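Local coordinates for protein rubisco operon transcriptional regulator (Synechocystis sp., PDB 5Y2W) that represses transcription as a LysR-type global regulator, its regulatory domain binding 2-phosphoglycolate and so probably coupling carbon to nitrogen metabolism, at residues A[111-114]-A[118-121]; A[124-129]-A[181-186]; A[149-154]-A[171-176]. One frame throughout, in Å; residues are numbered along the deposited sequence.

Interaction 1 of 3, residues A[111-114]-A[118-121]; sequences IMRE and GTRL. With PGA (2-phosphoglycolic acid), chain B.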
loop_
_atom_site.group_PDB
_atom_site.type_symbol
_atom_site.label_atom_id
_atom_site.label_comp_id
_atom_site.label_asym_id
_atom_site.label_seq_id
_atom_site.Cartn_x
_atom_site.Cartn_y
_atom_site.Cartn_z
ATOM N N ILE A 111 -2.891 6.370 15.941
ATOM C CA ILE A 111 -1.846 5.881 15.087
ATOM C C ILE A 111 -1.634 6.867 13.999
ATOM O O ILE A 111 -2.594 7.248 13.320
ATOM C CB ILE A 111 -2.248 4.529 14.481
ATOM C CG1 ILE A 111 -2.594 3.519 15.599
ATOM C CG2 ILE A 111 -1.127 4.005 13.584
ATOM C CD1 ILE A 111 -3.696 2.549 15.246
ATOM N N MET A 112 -0.401 7.244 13.757
ATOM C CA MET A 112 -0.132 8.226 12.711
ATOM C C MET A 112 0.487 7.570 11.472
ATOM O O MET A 112 1.125 6.540 11.550
ATOM C CB MET A 112 0.861 9.253 13.218
ATOM C CG MET A 112 0.315 10.288 14.174
ATOM S SD MET A 112 -0.523 11.685 13.377
ATOM C CE MET A 112 -1.081 12.735 14.726
ATOM N N ARG A 113 0.261 8.165 10.315
ATOM C CA ARG A 113 0.974 7.849 9.094
ATOM C C ARG A 113 2.425 8.358 9.217
ATOM O O ARG A 113 2.742 9.142 10.130
ATOM C CB ARG A 113 0.284 8.576 7.907
ATOM C CG ARG A 113 -1.005 7.939 7.418
ATOM C CD ARG A 113 -0.773 6.728 6.551
ATOM N NE ARG A 113 0.092 7.107 5.437
ATOM C CZ ARG A 113 -0.302 7.682 4.300
ATOM N NH1 ARG A 113 0.638 8.092 3.431
ATOM N NH2 ARG A 113 -1.607 7.852 4.040
ATOM N N GLU A 114 3.282 7.916 8.294
ATOM C CA GLU A 114 4.690 8.406 8.153
ATOM C C GLU A 114 4.729 9.898 7.871
ATOM O O GLU A 114 3.766 10.451 7.291
ATOM C CB GLU A 114 5.410 7.663 7.046
ATOM C CG GLU A 114 5.084 8.063 5.583
ATOM C CD GLU A 114 3.689 7.634 5.093
ATOM O OE1 GLU A 114 3.343 8.024 3.944
ATOM O OE2 GLU A 114 2.916 6.955 5.852
ATOM N N GLY A 118 0.357 13.495 3.489
ATOM C CA GLY A 118 -0.581 14.641 3.563
ATOM C C GLY A 118 -1.716 14.363 4.501
ATOM O O GLY A 118 -2.306 15.291 5.070
ATOM N N THR A 119 -2.017 13.071 4.707
ATOM C CA THR A 119 -3.075 12.694 5.643
ATOM C C THR A 119 -2.644 13.182 7.002
ATOM O O THR A 119 -3.395 13.927 7.653
ATOM C CB THR A 119 -3.361 11.193 5.669
ATOM O OG1 THR A 119 -3.884 10.798 4.424
ATOM C CG2 THR A 119 -4.397 10.810 6.758
ATOM N N ARG A 120 -1.434 12.775 7.414
ATOM C CA ARG A 120 -0.845 13.186 8.692
ATOM C C ARG A 120 -0.797 14.731 8.834
ATOM O O ARG A 120 -1.180 15.286 9.858
ATOM C CB ARG A 120 0.553 12.598 8.775
ATOM C CG ARG A 120 1.282 12.828 10.079
ATOM C CD ARG A 120 2.734 12.450 9.910
ATOM N NE ARG A 120 3.587 12.941 11.004
ATOM C CZ ARG A 120 4.299 12.174 11.837
ATOM N NH1 ARG A 120 5.031 12.751 12.787
ATOM N NH2 ARG A 120 4.300 10.845 11.754
ATOM N N LEU A 121 -0.359 15.427 7.800
ATOM C CA LEU A 121 -0.235 16.887 7.933
ATOM C C LEU A 121 -1.633 17.539 8.167
ATOM O O LEU A 121 -1.820 18.396 9.026
ATOM C CB LEU A 121 0.454 17.423 6.725
ATOM C CG LEU A 121 0.850 18.879 6.778
ATOM C CD1 LEU A 121 1.909 19.072 7.857
ATOM C CD2 LEU A 121 1.346 19.310 5.388
HETATM P P PGA B . -0.938 10.681 1.757
HETATM O O1P PGA B . -2.185 11.252 0.902
HETATM O O2P PGA B . -0.616 9.345 1.173
HETATM O O3P PGA B . -1.456 10.662 3.205
HETATM O O4P PGA B . 0.183 11.585 1.399
HETATM C C2 PGA B . -3.421 10.613 0.665
HETATM C C1 PGA B . -4.607 11.560 0.801
HETATM O O1 PGA B . -5.782 11.111 0.616
HETATM O O2 PGA B . -4.367 12.751 1.089
#
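The guanidinium of Arg-120 uses its edge to reach the carbonyl oxygen of Arg-113: NH2 donates to that O over 2.8 Å, 5° out of the guanidinium plane and nearly along the C=O axis. The guanidinium of Arg-113 is also used at its edges. On one, Arg-113 NE and NH1 form a side-on salt bridge with Glu-114, one nitrogen to each carboxylate oxygen, Arg-113 NE to Glu-114 OE2 at 2.9 Å; on another, NH1 reaches O2P of 2-phosphoglycolic acid, again at 2.9 Å. Glu-114 thus fixes the rotation of the group that binds the phosphate. From the helix, Thr-119 OG1 donates a hydrogen bond to the ligand's O3P at 2.7 Å, and the first-turn amides bind too, Gly-118 N to O4P at 2.8 Å and Thr-119 N to O3P at 2.9 Å. The N-terminal end of the helix would favour the anion. With CG anti to its backbone N (chi1 -176°) and an extended chain, Arg-120 runs past Met-112, whose SD sits 3.9 Å from its CG. Beyond, Arg-120 forms a salt bridge with Glu-139 of strand 138-140; Met-112 pairs by backbone with that strand, and Ile-111 packs on helix 143-151.

Interaction 2 of 3, residues A[124-129]-A[181-186]; sequences QNLFHR and FPIKRR. With PGA (2-phosphoglycolic acid), chain B.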
loop_
_atom_site.group_PDB
_atom_site.type_symbol
_atom_site.label_atom_id
_atom_site.label_comp_id
_atom_site.label_asym_id
_atom_site.label_seq_id
_atom_site.Cartn_x
_atom_site.Cartn_y
_atom_site.Cartn_z
ATOM N N GLN A 124 -2.561 16.722 11.779
ATOM C CA GLN A 124 -1.785 17.615 12.669
ATOM C C GLN A 124 -2.292 19.042 12.666
ATOM O O GLN A 124 -2.364 19.684 13.710
ATOM C CB GLN A 124 -0.354 17.651 12.289
ATOM C CG GLN A 124 0.333 16.340 12.636
ATOM C CD GLN A 124 1.687 16.220 11.975
ATOM O OE1 GLN A 124 1.918 16.721 10.881
ATOM N NE2 GLN A 124 2.572 15.560 12.631
ATOM N N ASN A 125 -2.685 19.534 11.512
ATOM C CA ASN A 125 -3.151 20.923 11.472
ATOM C C ASN A 125 -4.445 21.058 12.133
ATOM O O ASN A 125 -4.677 22.009 12.852
ATOM C CB ASN A 125 -3.225 21.429 10.056
ATOM C CG ASN A 125 -1.849 21.659 9.521
ATOM O OD1 ASN A 125 -0.960 21.862 10.308
ATOM N ND2 ASN A 125 -1.642 21.546 8.212
ATOM N N LEU A 126 -5.303 20.082 11.919
ATOM C CA LEU A 126 -6.597 20.131 12.553
ATOM C C LEU A 126 -6.467 20.068 14.093
ATOM O O LEU A 126 -7.105 20.861 14.809
ATOM C CB LEU A 126 -7.480 19.028 12.025
ATOM C CG LEU A 126 -8.885 19.008 12.670
ATOM C CD1 LEU A 126 -9.730 20.164 12.091
ATOM C CD2 LEU A 126 -9.577 17.662 12.475
ATOM N N PHE A 127 -5.657 19.143 14.598
ATOM C CA PHE A 127 -5.467 18.994 16.061
ATOM C C PHE A 127 -4.813 20.222 16.710
ATOM O O PHE A 127 -5.216 20.633 17.787
ATOM C CB PHE A 127 -4.651 17.722 16.383
ATOM C CG PHE A 127 -5.381 16.443 16.071
ATOM C CD1 PHE A 127 -6.721 16.447 15.760
ATOM C CD2 PHE A 127 -4.739 15.240 16.173
ATOM C CE1 PHE A 127 -7.389 15.268 15.520
ATOM C CE2 PHE A 127 -5.394 14.055 15.912
ATOM C CZ PHE A 127 -6.706 14.069 15.577
ATOM N N HIS A 128 -3.824 20.801 16.044
ATOM C CA HIS A 128 -3.203 22.037 16.505
ATOM C C HIS A 128 -4.278 23.140 16.590
ATOM O O HIS A 128 -4.468 23.781 17.605
ATOM C CB HIS A 128 -2.106 22.414 15.525
ATOM C CG HIS A 128 -1.347 23.637 15.908
ATOM N ND1 HIS A 128 -1.677 24.897 15.443
ATOM C CD2 HIS A 128 -0.261 23.794 16.697
ATOM C CE1 HIS A 128 -0.836 25.779 15.944
ATOM N NE2 HIS A 128 0.034 25.135 16.705
ATOM N N ARG A 129 -5.023 23.320 15.514
ATOM C CA ARG A 129 -6.057 24.334 15.469
ATOM C C ARG A 129 -7.033 24.177 16.640
ATOM O O ARG A 129 -7.568 25.151 17.141
ATOM C CB ARG A 129 -6.836 24.230 14.128
ATOM C CG ARG A 129 -7.909 25.276 13.948
ATOM C CD ARG A 129 -8.484 25.253 12.553
ATOM N NE ARG A 129 -9.075 26.550 12.250
ATOM C CZ ARG A 129 -10.311 26.899 12.555
ATOM N NH1 ARG A 129 -11.146 26.060 13.175
ATOM N NH2 ARG A 129 -10.730 28.091 12.228
ATOM N N PHE A 181 -15.161 16.587 11.589
ATOM C CA PHE A 181 -14.934 15.577 10.601
ATOM C C PHE A 181 -16.169 15.455 9.763
ATOM O O PHE A 181 -17.230 15.699 10.260
ATOM C CB PHE A 181 -14.556 14.247 11.269
ATOM C CG PHE A 181 -13.137 14.246 11.741
ATOM C CD1 PHE A 181 -12.802 14.763 12.994
ATOM C CD2 PHE A 181 -12.135 13.796 10.898
ATOM C CE1 PHE A 181 -11.511 14.779 13.416
ATOM C CE2 PHE A 181 -10.824 13.835 11.306
ATOM C CZ PHE A 181 -10.499 14.347 12.555
ATOM N N PRO A 182 -16.031 15.026 8.501
ATOM C CA PRO A 182 -14.806 14.675 7.799
ATOM C C PRO A 182 -13.949 15.848 7.498
ATOM O O PRO A 182 -14.428 16.959 7.425
ATOM C CB PRO A 182 -15.300 14.072 6.476
ATOM C CG PRO A 182 -16.657 14.631 6.311
ATOM C CD PRO A 182 -17.228 14.728 7.691
ATOM N N ILE A 183 -12.652 15.623 7.365
ATOM C CA ILE A 183 -11.813 16.692 6.915
ATOM C C ILE A 183 -12.127 16.798 5.442
ATOM O O ILE A 183 -11.983 15.811 4.686
ATOM C CB ILE A 183 -10.332 16.430 7.130
ATOM C CG1 ILE A 183 -10.097 16.278 8.652
ATOM C CG2 ILE A 183 -9.491 17.574 6.495
ATOM C CD1 ILE A 183 -8.647 16.277 9.092
ATOM N N LYS A 184 -12.633 17.954 5.051
ATOM C CA LYS A 184 -13.063 18.154 3.638
ATOM C C LYS A 184 -11.834 18.315 2.713
ATOM O O LYS A 184 -10.971 19.104 2.946
ATOM C CB LYS A 184 -13.954 19.376 3.521
ATOM C CG LYS A 184 -15.348 19.163 4.110
ATOM C CD LYS A 184 -16.098 20.493 4.237
ATOM C CE LYS A 184 -17.287 20.394 5.170
ATOM N NZ LYS A 184 -16.848 20.245 6.593
ATOM N N ARG A 185 -11.725 17.478 1.717
ATOM C CA ARG A 185 -10.487 17.409 0.957
ATOM C C ARG A 185 -10.889 16.807 -0.369
ATOM O O ARG A 185 -11.931 16.173 -0.486
ATOM C CB ARG A 185 -9.538 16.564 1.787
ATOM C CG ARG A 185 -8.180 16.241 1.273
ATOM C CD ARG A 185 -7.540 15.304 2.319
ATOM N NE ARG A 185 -6.174 14.846 2.014
ATOM C CZ ARG A 185 -5.075 15.579 2.199
ATOM N NH1 ARG A 185 -5.183 16.771 2.729
ATOM N NH2 ARG A 185 -3.867 15.091 1.921
ATOM N N ARG A 186 -10.084 16.984 -1.386
ATOM C CA ARG A 186 -10.569 16.604 -2.707
ATOM C C ARG A 186 -9.412 15.935 -3.355
ATOM O O ARG A 186 -8.300 16.220 -2.965
ATOM C CB ARG A 186 -10.981 17.872 -3.471
ATOM C CG ARG A 186 -12.079 18.666 -2.740
ATOM C CD ARG A 186 -12.602 19.854 -3.490
ATOM N NE ARG A 186 -13.576 19.496 -4.527
ATOM C CZ ARG A 186 -13.993 20.311 -5.524
ATOM N NH1 ARG A 186 -13.508 21.549 -5.682
ATOM N NH2 ARG A 186 -14.896 19.856 -6.399
HETATM P P PGA B . -0.938 10.681 1.757
HETATM O O1P PGA B . -2.185 11.252 0.902
HETATM O O2P PGA B . -0.616 9.345 1.173
HETATM O O3P PGA B . -1.456 10.662 3.205
HETATM O O4P PGA B . 0.183 11.585 1.399
HETATM C C2 PGA B . -3.421 10.613 0.665
HETATM C C1 PGA B . -4.607 11.560 0.801
HETATM O O1 PGA B . -5.782 11.111 0.616
HETATM O O2 PGA B . -4.367 12.751 1.089
#
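Leu-126 and Phe-181 make the closest approach between helix 118-129 and the loop leading into strand 186-192. One methyl of the leucine, CD2, comes obliquely to the far end of the phenyl ring, 3.4 Å from CZ, and the same methyl lies 3.8 Å from CD1 of Ile-183. The leucine's CG stands anti to its backbone N (chi1 179°), which turns the isobutyl group toward the loop, and chi2 then sets CD2 against both Phe-181 and Ile-183. A branched aliphatic side chain suits this place, because a single methyl can fill the angle between a ring and an isoleucine tip. Phe-127 adds a looser contact: its CE1 lies near the plane of the Phe-181 ring, at the edge, 4.4 Å from CZ.

These residues belong to the LysR substrate-binding domain, of the periplasmic-binding-protein clan, in which ligand sits between two lobes joined by crossover segments; residues 181-186 are consistent with such a connection. Two residues beyond Ile-183, Arg-185 sends an extended side chain to the carboxylate of 2-phosphoglycolic acid, where NE and NH2 both donate hydrogen bonds to the one oxygen O2, NE at 2.9 Å; the 2.5 Å modelled for NH2 is doubtfully short. Replacing Arg-185 by a methionine would remove both donors and would probably leave this carboxylate oxygen without its positively charged mate.

Outside this shell, the backbones of Ile-183 and Arg-185 are bonded to Leu-84 and Asn-82 of strand 81-89, and Phe-181 rests on Val-86 of the same strand. A cis peptide bond precedes Pro-182, which packs on Pro-83. On the helix side, the ring of Phe-127 meets Phe-110 edge-to-face and is further enclosed by Leu-105, Val-132 and Val-134.

Interaction 3 of 3, residues A[149-154]-A[171-176]; sequences AIAGGM and SELTIL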
loop_
_atom_site.group_PDB
_atom_site.type_symbol
_atom_site.label_atom_id
_atom_site.label_comp_id
_atom_site.label_asym_id
_atom_site.label_seq_id
_atom_site.Cartn_x
_atom_site.Cartn_y
_atom_site.Cartn_z
ATOM N N ALA A 149 -3.757 -2.156 12.343
ATOM C CA ALA A 149 -3.508 -1.792 13.757
ATOM C C ALA A 149 -4.777 -1.456 14.539
ATOM O O ALA A 149 -4.952 -1.864 15.711
ATOM C CB ALA A 149 -2.479 -0.684 13.864
ATOM N N ILE A 150 -5.710 -0.786 13.868
ATOM C CA ILE A 150 -6.930 -0.406 14.509
ATOM C C ILE A 150 -7.708 -1.674 14.794
ATOM O O ILE A 150 -8.261 -1.819 15.864
ATOM C CB ILE A 150 -7.788 0.480 13.634
ATOM C CG1 ILE A 150 -7.107 1.828 13.414
ATOM C CG2 ILE A 150 -9.183 0.666 14.237
ATOM C CD1 ILE A 150 -7.746 2.583 12.273
ATOM N N ALA A 151 -7.796 -2.555 13.805
ATOM C CA ALA A 151 -8.495 -3.808 13.984
ATOM C C ALA A 151 -7.858 -4.606 15.128
ATOM O O ALA A 151 -8.570 -5.284 15.826
ATOM C CB ALA A 151 -8.472 -4.621 12.722
ATOM N N GLY A 152 -6.535 -4.534 15.313
ATOM C CA GLY A 152 -5.886 -5.240 16.442
ATOM C C GLY A 152 -5.905 -4.448 17.746
ATOM O O GLY A 152 -5.125 -4.749 18.656
ATOM N N GLY A 153 -6.728 -3.392 17.818
ATOM C CA GLY A 153 -6.993 -2.706 19.075
ATOM C C GLY A 153 -5.906 -1.727 19.443
ATOM O O GLY A 153 -5.806 -1.316 20.572
ATOM N N MET A 154 -5.085 -1.306 18.498
ATOM C CA MET A 154 -3.995 -0.382 18.817
ATOM C C MET A 154 -4.370 1.112 18.807
ATOM O O MET A 154 -3.521 1.988 19.012
ATOM C CB MET A 154 -2.824 -0.661 17.885
ATOM C CG MET A 154 -2.150 -1.986 18.203
ATOM S SD MET A 154 -1.121 -2.570 16.836
ATOM C CE MET A 154 -2.100 -3.993 16.328
ATOM N N SER A 171 -16.309 -6.408 9.010
ATOM C CA SER A 171 -15.359 -5.349 9.250
ATOM C C SER A 171 -15.494 -4.888 10.704
ATOM O O SER A 171 -16.559 -4.577 11.214
ATOM C CB SER A 171 -15.475 -4.164 8.308
ATOM O OG SER A 171 -14.320 -3.341 8.500
ATOM N N GLU A 172 -14.347 -4.871 11.339
ATOM C CA GLU A 172 -14.174 -4.440 12.700
ATOM C C GLU A 172 -14.131 -2.914 12.817
ATOM O O GLU A 172 -14.217 -2.381 13.918
ATOM C CB GLU A 172 -12.832 -5.030 13.177
ATOM C CG GLU A 172 -12.893 -6.532 13.426
ATOM C CD GLU A 172 -13.640 -6.820 14.713
ATOM O OE1 GLU A 172 -12.954 -7.094 15.664
ATOM O OE2 GLU A 172 -14.870 -6.689 14.797
ATOM N N LEU A 173 -14.012 -2.232 11.678
ATOM C CA LEU A 173 -13.731 -0.817 11.628
ATOM C C LEU A 173 -15.004 -0.028 11.571
ATOM O O LEU A 173 -15.961 -0.464 11.038
ATOM C CB LEU A 173 -12.922 -0.476 10.389
ATOM C CG LEU A 173 -11.661 -1.267 10.270
ATOM C CD1 LEU A 173 -10.943 -0.685 9.057
ATOM C CD2 LEU A 173 -10.846 -1.150 11.560
ATOM N N THR A 174 -14.969 1.171 12.113
ATOM C CA THR A 174 -16.145 1.983 12.191
ATOM C C THR A 174 -15.688 3.431 12.131
ATOM O O THR A 174 -14.569 3.754 12.571
ATOM C CB THR A 174 -16.896 1.682 13.528
ATOM O OG1 THR A 174 -18.137 2.347 13.523
ATOM C CG2 THR A 174 -16.136 2.212 14.737
ATOM N N ILE A 175 -16.541 4.289 11.604
ATOM C CA ILE A 175 -16.297 5.732 11.587
ATOM C C ILE A 175 -16.878 6.349 12.842
ATOM O O ILE A 175 -18.064 6.163 13.127
ATOM C CB ILE A 175 -16.904 6.400 10.348
ATOM C CG1 ILE A 175 -16.114 5.966 9.120
ATOM C CG2 ILE A 175 -16.820 7.898 10.450
ATOM C CD1 ILE A 175 -16.856 6.107 7.813
ATOM N N LEU A 176 -16.033 7.042 13.616
ATOM C CA LEU A 176 -16.522 7.820 14.733
ATOM C C LEU A 176 -16.991 9.211 14.248
ATOM O O LEU A 176 -16.253 9.950 13.542
ATOM C CB LEU A 176 -15.442 7.972 15.772
ATOM C CG LEU A 176 -14.897 6.668 16.400
ATOM C CD1 LEU A 176 -13.879 7.049 17.458
ATOM C CD2 LEU A 176 -16.013 5.829 17.007
#
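A Schellman motif ends helix 143-151 just where its last turn packs against the start of strand 173-176. Leu-173 carries the contact: its CD2 lies 3.6 Å from the branch methyl CG2 of Ile-150, and the two side chains cross at about a right angle. In the isoleucine, CG1 stands anti to the carbonyl carbon (chi1 -67°), which leaves CG2 as the branch that faces the strand. CD2 of Leu-173 also comes within 4.0 Å of Ala-151 N, and approaches the methyl of that residue at 4.4 Å. Ala-151 CB comes equally near CB of Glu-172. Alanine suits this position, since its small methyl lets the loop before the strand run close to the helix. The contact is apolar, without hydrogen bonds between the segments, and the carboxylate of Glu-172 is instead engaged in a salt bridge with Arg-170.

The helix terminus is shaped by backbone bonds, Met-154 N to Ala-149 O at 2.8 Å and Gly-153 N to Ile-150 O at 2.9 Å. Gly-153 is the C-prime residue; its positive phi of 81° is readily adopted by glycine, which has no side chain to strain.

Strand 173-176 lies at one side of a three-stranded antiparallel sheet, its Thr-174 and Leu-176 bonded by backbone to Ala-88 and Val-86 of strand 81-89. Ile-150 touches Ile-87 of that central strand as well, while Ala-149 packs on Leu-140 of strand 138-140 and on Ile-111.

In the fold
From the N terminus, the chain first closes interaction 1, a short loop of three residues that joins 111-114 to the start of helix 118-129. The same helix then opens interaction 2, which after an excursion of 51 residues ties it to the segment entering strand 186-192 of the five-stranded sheet. Nested inside that excursion, interaction 3 ties the end of helix 143-151 to the edge of the three-stranded sheet. Interactions 1 and 2 adjoin at the 2-phosphoglycolic acid, Gly-118 packing on Arg-185, interaction 1 supplying three pocket residues and interaction 2 one. Interaction 3 is centred about 17 Å from the centre of interaction 1, yet touches it through Ile-111. Interactions 2 and 3 do not touch.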